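PDB 3TSA: NDP-rhamnosyltransferase from Saccharopolyspora spinosa, which belongs to the glycosyltransferases of the GT-B fold, built from two Rossmann-like domains, and is present here as an assembly of two chains. Local coordinates for residues H14-V19 with Q41-G46; E105-A110 with R128-L133; V278-F283 with A299-R304; P308-P313 with D348-V353. All coordinates share one frame; numbering follows the deposited sequence.

Contact 1 of 4, residues H14-V19 with Q41-G46; sequences HLMAMV and QATAHG
Leu15 and Met16, of the short helix 12-16, meet Thr43 and Ala44 of helix 38-46 through carbon atoms alone, a small example of how two helices can be joined without a polar bond. Leu15 aims directly at the other helix: with CG anti to the backbone N (chi1 173°) the side chain extends across the gap, and its CD2 branch settles on Ala44, 3.8 Å from CB and nearly as close to CA. The same methyl lies 4.2 Å from Thr43 CG2, so one branch of a leucine touches two consecutive residues of the helix opposite.

Met16 takes part with CG, short of the thioether. This atom stands 3.8 Å from Thr43 CG2, the two side chains crossing at about a right angle, while the residue also packs on Tyr202. Thr43 is the counterpart that serves both neighbours. Its methyl, anti to the backbone N (chi1 -61° for OG1), is the branch presented to Leu15 and Met16, whereas the hydroxyl oxygen sits on the other branch, beside its own backbone N. From Met16 to Val19 the chain makes a type I turn, with Val19 N bonded to Met16 O at 3.1 Å.

The flanking histidines face elsewhere: His14 ND1 is hydrogen-bonded to Asp121 and His45 NE2 to Thr51. Such packing between helices that follow neighbouring parallel strands, here 3-7 and 31-36, is characteristic of the Rossmann-like N-terminal domain of GT-B proteins.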
loop_
_atom_site.group_PDB
_atom_site.type_symbol
_atom_site.label_atom_id
_atom_site.label_comp_id
_atom_site.label_asym_id
_atom_site.label_seq_id
_atom_site.Cartn_x
_atom_site.Cartn_y
_atom_site.Cartn_z
ATOM N N HIS A 14 0.511 13.773 7.308
ATOM C CA HIS A 14 1.696 13.330 8.077
ATOM C C HIS A 14 1.857 11.805 7.971
ATOM O O HIS A 14 3.002 11.324 8.014
ATOM C CB HIS A 14 1.556 13.671 9.527
ATOM C CG HIS A 14 1.591 15.154 9.790
ATOM N ND1 HIS A 14 2.286 15.705 10.834
ATOM C CD2 HIS A 14 0.944 16.187 9.174
ATOM C CE1 HIS A 14 2.074 17.023 10.848
ATOM N NE2 HIS A 14 1.270 17.335 9.849
ATOM N N LEU A 15 0.728 11.083 7.918
ATOM C CA LEU A 15 0.789 9.617 7.718
ATOM C C LEU A 15 1.196 9.302 6.256
ATOM O O LEU A 15 2.079 8.455 5.989
ATOM C CB LEU A 15 -0.542 8.916 8.082
ATOM C CG LEU A 15 -0.541 7.422 7.727
ATOM C CD1 LEU A 15 0.628 6.662 8.346
ATOM C CD2 LEU A 15 -1.871 6.808 8.288
ATOM N N MET A 16 0.603 10.041 5.306
ATOM C CA MET A 16 0.995 9.810 3.915
ATOM C C MET A 16 2.487 9.987 3.674
ATOM O O MET A 16 3.058 9.274 2.846
ATOM C CB MET A 16 0.172 10.709 2.970
ATOM C CG MET A 16 -1.277 10.099 2.717
ATOM S SD MET A 16 -2.285 11.406 2.037
ATOM C CE MET A 16 -1.894 11.070 0.335
ATOM N N ALA A 17 3.108 10.954 4.376
ATOM C CA ALA A 17 4.548 11.204 4.262
ATOM C C ALA A 17 5.351 9.946 4.699
ATOM O O ALA A 17 6.453 9.809 4.291
ATOM C CB ALA A 17 4.967 12.377 5.164
ATOM N N MET A 18 4.735 9.043 5.490
ATOM C CA MET A 18 5.451 7.850 5.978
ATOM C C MET A 18 5.102 6.617 5.171
ATOM O O MET A 18 5.647 5.550 5.419
ATOM C CB MET A 18 5.071 7.576 7.420
ATOM C CG MET A 18 5.544 8.775 8.273
ATOM S SD MET A 18 5.657 8.392 10.008
ATOM C CE MET A 18 4.007 8.402 10.207
ATOM N N VAL A 19 4.156 6.745 4.239
ATOM C CA VAL A 19 3.626 5.489 3.617
ATOM C C VAL A 19 4.686 4.688 2.805
ATOM O O VAL A 19 4.819 3.456 3.026
ATOM C CB VAL A 19 2.349 5.773 2.813
ATOM C CG1 VAL A 19 2.139 4.733 1.717
ATOM C CG2 VAL A 19 1.091 5.913 3.671
ATOM N N GLN A 41 -7.876 6.384 10.051
ATOM C CA GLN A 41 -8.117 4.976 9.663
ATOM C C GLN A 41 -8.158 4.782 8.151
ATOM O O GLN A 41 -7.555 3.852 7.606
ATOM C CB GLN A 41 -9.408 4.434 10.249
ATOM C CG GLN A 41 -9.511 2.913 10.084
ATOM C CD GLN A 41 -10.817 2.383 10.562
ATOM O OE1 GLN A 41 -11.875 2.848 10.121
ATOM N NE2 GLN A 41 -10.775 1.384 11.461
ATOM N N ALA A 42 -8.947 5.620 7.486
ATOM C CA ALA A 42 -9.155 5.449 6.060
ATOM C C ALA A 42 -7.873 5.790 5.238
ATOM O O ALA A 42 -7.584 5.124 4.217
ATOM C CB ALA A 42 -10.459 6.323 5.617
ATOM N N THR A 43 -7.045 6.716 5.731
ATOM C CA THR A 43 -5.773 7.024 5.076
ATOM C C THR A 43 -4.831 5.753 5.163
ATOM O O THR A 43 -4.170 5.348 4.153
ATOM C CB THR A 43 -5.123 8.144 5.784
ATOM O OG1 THR A 43 -6.047 9.263 5.672
ATOM C CG2 THR A 43 -3.810 8.558 5.038
ATOM N N ALA A 44 -4.825 5.165 6.350
ATOM C CA ALA A 44 -3.971 3.976 6.639
ATOM C C ALA A 44 -4.410 2.762 5.770
ATOM O O ALA A 44 -3.664 2.169 4.986
ATOM C CB ALA A 44 -3.997 3.622 8.167
ATOM N N HIS A 45 -5.706 2.474 5.853
ATOM C CA HIS A 45 -6.280 1.430 5.086
ATOM C C HIS A 45 -6.192 1.643 3.617
ATOM O O HIS A 45 -5.881 0.669 2.849
ATOM C CB HIS A 45 -7.714 1.107 5.506
ATOM C CG HIS A 45 -7.838 0.617 6.910
ATOM N ND1 HIS A 45 -9.056 0.473 7.537
ATOM C CD2 HIS A 45 -6.898 0.212 7.816
ATOM C CE1 HIS A 45 -8.870 0.004 8.762
ATOM N NE2 HIS A 45 -7.569 -0.133 8.971
ATOM N N GLY A 46 -6.306 2.908 3.180
ATOM C CA GLY A 46 -6.279 3.214 1.746
ATOM C C GLY A 46 -4.917 2.995 1.110
ATOM O O GLY A 46 -4.818 2.906 -0.094
#

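Contact 2 of 4, residues E105-A110 with R128-L133; sequences EYLRLA and RVLGGL
Helix-to-helix packing beside the parallel sheet of the N-terminal domain brings the long helix 82-113 against helix 125-133, and here a single leucine does most of the joining. Leu130 points at the partner helix with CG anti to the backbone N (chi1 -169°), and its two methyls are divided between Tyr106 and Leu107, CD1 touching both. CD2 lies 3.8 Å from Tyr106 CB and 4.1 Å from CD1 of the same tyrosine, meeting the root of the side chain and reaching the ring obliquely. CD1 of Leu130 touches Leu107 CD2, also at 3.8 Å, and comes to 4.0 Å from Tyr106 O, so that the fork of the leucine rests against backbone as well as side chain.

The two partners are approached differently. Tyr106 crosses Leu130 at about a right angle, and its ring runs on past the leucine toward the sheet, where it packs on Val7 and Ala35. Leu107 and Leu130 instead slide past each other in opposite directions, their methyls meeting alongside. In the Rossmann-like topology, helices 82-113 and 125-133 flank strand 117-121 in sequence, forming the connections before and after it, and the contact therefore joins successive crossovers of the parallel sheet. Val129 and Leu133 pack on Leu103, one turn earlier in helix 82-113. Leu109 also packs on this sheet, at Leu5 and Leu33, and touches Phe208 of the second subunit.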
loop_
_atom_site.group_PDB
_atom_site.type_symbol
_atom_site.label_atom_id
_atom_site.label_comp_id
_atom_site.label_asym_id
_atom_site.label_seq_id
_atom_site.Cartn_x
_atom_site.Cartn_y
_atom_site.Cartn_z
ATOM N N GLU A 105 -3.999 3.650 26.414
ATOM C CA GLU A 105 -4.259 2.830 25.199
ATOM C C GLU A 105 -2.962 2.439 24.533
ATOM O O GLU A 105 -2.849 1.279 24.049
ATOM C CB GLU A 105 -5.103 3.569 24.211
ATOM C CG GLU A 105 -6.539 3.570 24.556
ATOM C CD GLU A 105 -7.196 4.603 23.718
ATOM O OE1 GLU A 105 -7.089 5.816 24.082
ATOM O OE2 GLU A 105 -7.755 4.200 22.654
ATOM N N TYR A 106 -1.989 3.371 24.463
ATOM C CA TYR A 106 -0.705 3.054 23.773
ATOM C C TYR A 106 0.084 2.067 24.550
ATOM O O TYR A 106 0.770 1.210 23.988
ATOM C CB TYR A 106 0.143 4.327 23.435
ATOM C CG TYR A 106 -0.382 5.140 22.209
ATOM C CD1 TYR A 106 0.228 5.038 20.915
ATOM C CD2 TYR A 106 -1.485 5.980 22.334
ATOM C CE1 TYR A 106 -0.279 5.843 19.803
ATOM C CE2 TYR A 106 -1.973 6.741 21.267
ATOM C CZ TYR A 106 -1.375 6.650 20.008
ATOM O OH TYR A 106 -1.920 7.400 18.977
ATOM N N LEU A 107 -0.004 2.139 25.891
ATOM C CA LEU A 107 0.759 1.155 26.679
ATOM C C LEU A 107 0.145 -0.237 26.537
ATOM O O LEU A 107 0.878 -1.193 26.419
ATOM C CB LEU A 107 0.791 1.557 28.155
ATOM C CG LEU A 107 1.669 2.781 28.486
ATOM C CD1 LEU A 107 1.287 3.198 29.918
ATOM C CD2 LEU A 107 3.097 2.353 28.428
ATOM N N ARG A 108 -1.191 -0.301 26.478
ATOM C CA ARG A 108 -1.881 -1.609 26.236
ATOM C C ARG A 108 -1.465 -2.215 24.890
ATOM O O ARG A 108 -1.152 -3.404 24.770
ATOM C CB ARG A 108 -3.403 -1.437 26.293
ATOM C CG ARG A 108 -3.859 -1.477 27.774
ATOM C CD ARG A 108 -5.167 -0.753 28.028
ATOM N NE ARG A 108 -6.166 -0.876 26.980
ATOM C CZ ARG A 108 -7.041 0.082 26.666
ATOM N NH1 ARG A 108 -7.053 1.249 27.336
ATOM N NH2 ARG A 108 -7.910 -0.135 25.676
ATOM N N LEU A 109 -1.420 -1.343 23.896
ATOM C CA LEU A 109 -1.087 -1.742 22.511
ATOM C C LEU A 109 0.353 -2.217 22.465
ATOM O O LEU A 109 0.664 -3.250 21.883
ATOM C CB LEU A 109 -1.356 -0.595 21.542
ATOM C CG LEU A 109 -0.906 -0.812 20.075
ATOM C CD1 LEU A 109 -1.483 -2.145 19.428
ATOM C CD2 LEU A 109 -1.179 0.376 19.151
ATOM N N ALA A 110 1.264 -1.449 23.048
ATOM C CA ALA A 110 2.669 -1.909 23.058
ATOM C C ALA A 110 2.871 -3.258 23.753
ATOM O O ALA A 110 3.657 -4.126 23.312
ATOM C CB ALA A 110 3.511 -0.827 23.737
ATOM N N ARG A 128 7.176 9.674 21.713
ATOM C CA ARG A 128 8.356 9.923 22.503
ATOM C C ARG A 128 8.167 9.510 24.004
ATOM O O ARG A 128 9.093 8.916 24.602
ATOM C CB ARG A 128 8.785 11.373 22.403
ATOM C CG ARG A 128 9.228 11.721 20.969
ATOM C CD ARG A 128 9.591 13.191 20.848
ATOM N NE ARG A 128 10.838 13.404 21.569
ATOM C CZ ARG A 128 11.406 14.602 21.743
ATOM N NH1 ARG A 128 10.841 15.688 21.219
ATOM N NH2 ARG A 128 12.569 14.700 22.432
ATOM N N VAL A 129 7.017 9.865 24.581
ATOM C CA VAL A 129 6.651 9.418 25.940
ATOM C C VAL A 129 6.681 7.890 25.952
ATOM O O VAL A 129 7.314 7.283 26.820
ATOM C CB VAL A 129 5.319 10.014 26.404
ATOM C CG1 VAL A 129 4.871 9.375 27.767
ATOM C CG2 VAL A 129 5.459 11.586 26.544
ATOM N N LEU A 130 5.987 7.260 24.995
ATOM C CA LEU A 130 5.900 5.802 24.960
ATOM C C LEU A 130 7.301 5.177 24.874
ATOM O O LEU A 130 7.626 4.248 25.601
ATOM C CB LEU A 130 5.049 5.359 23.771
ATOM C CG LEU A 130 4.599 3.902 23.680
ATOM C CD1 LEU A 130 3.775 3.634 24.893
ATOM C CD2 LEU A 130 3.774 3.660 22.360
ATOM N N GLY A 131 8.142 5.707 24.001
ATOM C CA GLY A 131 9.498 5.243 23.903
ATOM C C GLY A 131 10.323 5.308 25.195
ATOM O O GLY A 131 11.076 4.390 25.469
ATOM N N GLY A 132 10.220 6.416 25.919
ATOM C CA GLY A 132 10.905 6.515 27.231
ATOM C C GLY A 132 10.368 5.504 28.249
ATOM O O GLY A 132 11.103 4.749 28.861
ATOM N N LEU A 133 9.066 5.498 28.410
ATOM C CA LEU A 133 8.424 4.633 29.393
ATOM C C LEU A 133 8.639 3.165 29.124
ATOM O O LEU A 133 8.735 2.357 30.061
ATOM C CB LEU A 133 6.944 4.987 29.448
ATOM C CG LEU A 133 6.524 6.042 30.465
ATOM C CD1 LEU A 133 7.323 7.337 30.269
ATOM C CD2 LEU A 133 4.964 6.334 30.330
#

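Contact 3 of 4, residues V278-F283 with A299-R304; sequences VPLNLF and AFTATR
Apolar contact, and little of it, is what passes between Leu280 and Asn281 on one side and Thr301 on the other; no hydrogen bond joins the two segments directly. The methyl CG2 of Thr301 is the meeting point. It stands 4.1 Å from Asn281 CB and 4.4 Å from Leu280 CB, so it rests against the roots of both side chains. Its place follows from the first torsion of Thr301 (chi1 -68°), which sets CG2 anti to the backbone N and turns it toward the loop.

Polar interactions are made with a third party. Thr301 OG1, on the branch beside its own backbone N, is hydrogen-bonded to Gly297 O one turn earlier, and it also has Tyr199 OH and Asn203 ND2 as partners. The same Asn203 is bonded through OD1 to Asn281 N, so its amide bridges the two segments where their own atoms do not. Within the loop, the backbone bonds Leu282 N to Pro279 O, 2.9 Å, and Phe283 N to Leu280 O, 3.1 Å, hold a short helical bend, from which Pro279 and Leu282 touch Thr50 of the second subunit.

In the C-terminal domain this loop runs between strands 272-274 and 289-292, and Leu280 packs against Cys222 and Cys224 of strand 219-224. Helix 296-304 follows strand 289-292, with helices 318-327 and 358-371 against other parts of its surface.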
loop_
_atom_site.group_PDB
_atom_site.type_symbol
_atom_site.label_atom_id
_atom_site.label_comp_id
_atom_site.label_asym_id
_atom_site.label_seq_id
_atom_site.Cartn_x
_atom_site.Cartn_y
_atom_site.Cartn_z
ATOM N N VAL A 278 -7.767 12.156 -8.403
ATOM C CA VAL A 278 -6.692 11.567 -9.194
ATOM C C VAL A 278 -5.381 11.977 -8.523
ATOM O O VAL A 278 -5.093 13.164 -8.445
ATOM C CB VAL A 278 -6.614 12.135 -10.659
ATOM C CG1 VAL A 278 -5.352 11.506 -11.393
ATOM C CG2 VAL A 278 -7.888 11.842 -11.457
ATOM N N PRO A 279 -4.575 11.001 -8.067
ATOM C CA PRO A 279 -3.263 11.253 -7.442
ATOM C C PRO A 279 -2.421 12.184 -8.312
ATOM O O PRO A 279 -2.208 11.915 -9.515
ATOM C CB PRO A 279 -2.631 9.837 -7.458
ATOM C CG PRO A 279 -3.810 8.967 -7.121
ATOM C CD PRO A 279 -4.930 9.568 -8.009
ATOM N N LEU A 280 -1.932 13.264 -7.685
ATOM C CA LEU A 280 -1.180 14.268 -8.387
ATOM C C LEU A 280 -0.091 13.727 -9.302
ATOM O O LEU A 280 0.109 14.179 -10.417
ATOM C CB LEU A 280 -0.555 15.119 -7.287
ATOM C CG LEU A 280 -0.594 16.569 -7.544
ATOM C CD1 LEU A 280 -2.056 16.902 -7.708
ATOM C CD2 LEU A 280 0.113 17.225 -6.327
ATOM N N ASN A 281 0.661 12.759 -8.817
ATOM C CA ASN A 281 1.807 12.322 -9.533
ATOM C C ASN A 281 1.465 11.653 -10.852
ATOM O O ASN A 281 2.302 11.545 -11.733
ATOM C CB ASN A 281 2.617 11.384 -8.591
ATOM C CG ASN A 281 2.005 10.043 -8.457
ATOM O OD1 ASN A 281 1.296 9.749 -7.484
ATOM N ND2 ASN A 281 2.264 9.194 -9.436
ATOM N N LEU A 282 0.219 11.216 -11.018
ATOM C CA LEU A 282 -0.187 10.579 -12.273
ATOM C C LEU A 282 -0.220 11.557 -13.459
ATOM O O LEU A 282 -0.050 11.135 -14.616
ATOM C CB LEU A 282 -1.552 9.902 -12.080
ATOM C CG LEU A 282 -1.542 8.762 -11.049
ATOM C CD1 LEU A 282 -2.932 8.147 -10.840
ATOM C CD2 LEU A 282 -0.502 7.694 -11.543
ATOM N N PHE A 283 -0.371 12.855 -13.206
ATOM C CA PHE A 283 -0.497 13.819 -14.313
ATOM C C PHE A 283 0.333 15.081 -14.143
ATOM O O PHE A 283 0.416 15.930 -15.045
ATOM C CB PHE A 283 -1.954 14.227 -14.490
ATOM C CG PHE A 283 -2.513 15.005 -13.314
ATOM C CD1 PHE A 283 -2.356 16.375 -13.227
ATOM C CD2 PHE A 283 -3.244 14.353 -12.339
ATOM C CE1 PHE A 283 -2.930 17.092 -12.155
ATOM C CE2 PHE A 283 -3.779 15.027 -11.272
ATOM C CZ PHE A 283 -3.598 16.424 -11.165
ATOM N N ALA A 299 3.392 19.751 -2.443
ATOM C CA ALA A 299 4.592 20.579 -2.783
ATOM C C ALA A 299 5.822 19.722 -3.071
ATOM O O ALA A 299 6.583 20.030 -3.999
ATOM C CB ALA A 299 4.868 21.584 -1.660
ATOM N N PHE A 300 6.049 18.676 -2.273
ATOM C CA PHE A 300 7.212 17.856 -2.502
ATOM C C PHE A 300 7.030 17.028 -3.782
ATOM O O PHE A 300 8.015 16.725 -4.461
ATOM C CB PHE A 300 7.507 16.955 -1.282
ATOM C CG PHE A 300 8.146 17.665 -0.127
ATOM C CD1 PHE A 300 8.269 19.067 -0.046
ATOM C CD2 PHE A 300 8.605 16.912 0.916
ATOM C CE1 PHE A 300 8.906 19.686 1.119
ATOM C CE2 PHE A 300 9.266 17.496 1.996
ATOM C CZ PHE A 300 9.366 18.894 2.111
ATOM N N THR A 301 5.783 16.687 -4.142
ATOM C CA THR A 301 5.572 15.953 -5.388
ATOM C C THR A 301 5.916 16.893 -6.533
ATOM O O THR A 301 6.611 16.495 -7.471
ATOM C CB THR A 301 4.135 15.450 -5.516
ATOM O OG1 THR A 301 3.908 14.443 -4.532
ATOM C CG2 THR A 301 3.840 14.882 -6.879
ATOM N N ALA A 302 5.397 18.148 -6.474
ATOM C CA ALA A 302 5.735 19.127 -7.477
ATOM C C ALA A 302 7.285 19.297 -7.541
ATOM O O ALA A 302 7.856 19.263 -8.650
ATOM C CB ALA A 302 5.019 20.470 -7.240
ATOM N N THR A 303 7.921 19.457 -6.383
ATOM C CA THR A 303 9.365 19.824 -6.335
ATOM C C THR A 303 10.170 18.628 -6.907
ATOM O O THR A 303 11.031 18.813 -7.794
ATOM C CB THR A 303 9.757 20.148 -4.911
ATOM O OG1 THR A 303 9.091 21.355 -4.605
ATOM C CG2 THR A 303 11.270 20.441 -4.827
ATOM N N ARG A 304 9.785 17.420 -6.503
ATOM C CA ARG A 304 10.406 16.171 -7.039
ATOM C C ARG A 304 10.401 16.101 -8.574
ATOM O O ARG A 304 11.379 15.662 -9.220
ATOM C CB ARG A 304 9.767 14.914 -6.373
ATOM C CG ARG A 304 10.245 13.604 -6.953
ATOM C CD ARG A 304 11.759 13.351 -6.842
ATOM N NE ARG A 304 12.099 12.091 -7.521
ATOM C CZ ARG A 304 12.380 11.979 -8.817
ATOM N NH1 ARG A 304 12.395 13.057 -9.615
ATOM N NH2 ARG A 304 12.653 10.766 -9.316
#

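Contact 4 of 4, residues P308-P313 with D348-V353; sequences PQLVLP and DSIATV
Leu310, at one end of this contact, pushes its CD1 methyl to 3.4 Å from Ile350 CG1, closer than carbon atoms usually approach. The leucine, extended with CG anti to the backbone N (chi1 -153°), crosses the isoleucine at about a right angle and also reaches Ser349 CB at 4.0 Å. At the other end of the tight part, Pro308 lays its ring against Val353: CG is 3.6 Å from the CG1 methyl, the branch that lies anti to the valine's backbone N. Ser349 meets Leu310 through CB, while its OG is bonded to Gln345 O within the helix.

The outer side of helix 343-354 is looser. Asp348 and Thr352, both exposed, take no part in the packing. There Asp348 O receives two donors from Thr352, the backbone N and OG1, from opposite faces of its plane; the hydroxyl bond is 2.9 Å long.

Strand 309-311 pairs with strands 289-292 and 331-333, while Ile350 and Val353 also pack on Leu289 of the former, and Ser349 and Val353 on Ile332 of the latter. A helix laid over the strands of a parallel sheet in this way is characteristic of the Rossmann-like C-terminal domain of the GT-B fold.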
loop_
_atom_site.group_PDB
_atom_site.type_symbol
_atom_site.label_atom_id
_atom_site.label_comp_id
_atom_site.label_asym_id
_atom_site.label_seq_id
_atom_site.Cartn_x
_atom_site.Cartn_y
_atom_site.Cartn_z
ATOM N N PRO A 308 7.487 24.260 -10.803
ATOM C CA PRO A 308 7.437 25.371 -9.842
ATOM C C PRO A 308 6.053 25.553 -9.245
ATOM O O PRO A 308 5.051 25.077 -9.765
ATOM C CB PRO A 308 7.831 26.599 -10.645
ATOM C CG PRO A 308 7.583 26.277 -12.043
ATOM C CD PRO A 308 7.693 24.720 -12.183
ATOM N N GLN A 309 6.005 26.282 -8.124
ATOM C CA GLN A 309 4.785 26.434 -7.374
ATOM C C GLN A 309 4.529 27.874 -7.026
ATOM O O GLN A 309 5.434 28.654 -6.766
ATOM C CB GLN A 309 4.776 25.617 -6.053
ATOM C CG GLN A 309 5.033 24.118 -6.296
ATOM C CD GLN A 309 6.214 23.625 -5.526
ATOM O OE1 GLN A 309 7.200 23.155 -6.103
ATOM N NE2 GLN A 309 6.152 23.760 -4.224
ATOM N N LEU A 310 3.248 28.190 -7.044
ATOM C CA LEU A 310 2.765 29.473 -6.482
ATOM C C LEU A 310 2.075 29.054 -5.160
ATOM O O LEU A 310 1.108 28.314 -5.204
ATOM C CB LEU A 310 1.739 29.989 -7.438
ATOM C CG LEU A 310 1.530 31.514 -7.500
ATOM C CD1 LEU A 310 0.406 32.021 -8.404
ATOM C CD2 LEU A 310 1.726 32.271 -6.284
ATOM N N VAL A 311 2.559 29.582 -4.022
ATOM C CA VAL A 311 2.232 28.998 -2.734
ATOM C C VAL A 311 1.417 30.021 -1.947
ATOM O O VAL A 311 1.791 31.183 -1.891
ATOM C CB VAL A 311 3.482 28.631 -1.925
ATOM C CG1 VAL A 311 3.049 27.757 -0.717
ATOM C CG2 VAL A 311 4.479 27.767 -2.794
ATOM N N LEU A 312 0.265 29.588 -1.476
ATOM C CA LEU A 312 -0.570 30.466 -0.605
ATOM C C LEU A 312 -0.583 29.870 0.762
ATOM O O LEU A 312 -1.523 29.209 1.196
ATOM C CB LEU A 312 -1.973 30.524 -1.198
ATOM C CG LEU A 312 -2.292 31.127 -2.600
ATOM C CD1 LEU A 312 -1.656 30.443 -3.704
ATOM C CD2 LEU A 312 -3.807 30.900 -2.764
ATOM N N PRO A 313 0.476 30.131 1.569
ATOM C CA PRO A 313 0.531 29.458 2.860
ATOM C C PRO A 313 -0.590 29.905 3.832
ATOM O O PRO A 313 -1.060 31.059 3.726
ATOM C CB PRO A 313 1.898 29.944 3.417
ATOM C CG PRO A 313 2.126 31.342 2.732
ATOM C CD PRO A 313 1.601 31.052 1.337
ATOM N N ASP A 348 -0.682 38.213 -11.996
ATOM C CA ASP A 348 0.612 38.624 -12.516
ATOM C C ASP A 348 1.678 37.565 -12.109
ATOM O O ASP A 348 2.605 37.260 -12.906
ATOM C CB ASP A 348 1.005 40.038 -12.001
ATOM C CG ASP A 348 0.282 41.150 -12.727
ATOM O OD1 ASP A 348 -0.403 40.900 -13.685
ATOM O OD2 ASP A 348 0.383 42.308 -12.282
ATOM N N SER A 349 1.475 36.948 -10.952
ATOM C CA SER A 349 2.454 35.951 -10.449
ATOM C C SER A 349 2.409 34.699 -11.327
ATOM O O SER A 349 3.435 34.082 -11.629
ATOM C CB SER A 349 2.136 35.548 -9.016
ATOM O OG SER A 349 2.409 36.606 -8.137
ATOM N N ILE A 350 1.220 34.275 -11.673
ATOM C CA ILE A 350 1.086 33.135 -12.574
ATOM C C ILE A 350 1.739 33.413 -13.905
ATOM O O ILE A 350 2.552 32.608 -14.384
ATOM C CB ILE A 350 -0.418 32.783 -12.828
ATOM C CG1 ILE A 350 -1.070 32.314 -11.502
ATOM C CG2 ILE A 350 -0.497 31.630 -13.894
ATOM C CD1 ILE A 350 -2.613 32.106 -11.589
ATOM N N ALA A 351 1.432 34.570 -14.487
ATOM C CA ALA A 351 2.038 34.965 -15.756
ATOM C C ALA A 351 3.564 35.012 -15.665
ATOM O O ALA A 351 4.221 34.602 -16.608
ATOM C CB ALA A 351 1.490 36.360 -16.237
ATOM N N THR A 352 4.139 35.445 -14.539
ATOM C CA THR A 352 5.557 35.652 -14.415
ATOM C C THR A 352 6.232 34.234 -14.486
ATOM O O THR A 352 7.244 34.067 -15.130
ATOM C CB THR A 352 5.882 36.272 -13.064
ATOM O OG1 THR A 352 5.505 37.668 -13.113
ATOM C CG2 THR A 352 7.350 36.196 -12.820
ATOM N N VAL A 353 5.707 33.285 -13.740
ATOM C CA VAL A 353 6.236 31.913 -13.775
ATOM C C VAL A 353 6.124 31.275 -15.174
ATOM O O VAL A 353 7.117 30.718 -15.697
ATOM C CB VAL A 353 5.556 30.990 -12.680
ATOM C CG1 VAL A 353 6.143 29.527 -12.775
ATOM C CG2 VAL A 353 5.825 31.539 -11.311
#

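How the contacts relate
Contacts 1 and 2 belong to the N-terminal domain and join helix to helix, whereas contacts 3 and 4 belong to the C-terminal domain and set a helix against a loop and against a strand. Contacts 2, 3 and 4 are buried; contact 1 is only partly so. None has a hydrogen bond between its segments, but contact 3 differs in being tied together by a polar residue from outside, and contact 4 in being the tightest. Contacts 3 and 4 touch through consecutive elements, helix 296-304 and strand 309-311, where the methyls of Ala299 and Ala302 pack against the Gln309 side chain. Contacts 2 and 4 lie farthest apart, about 44 Å between centres.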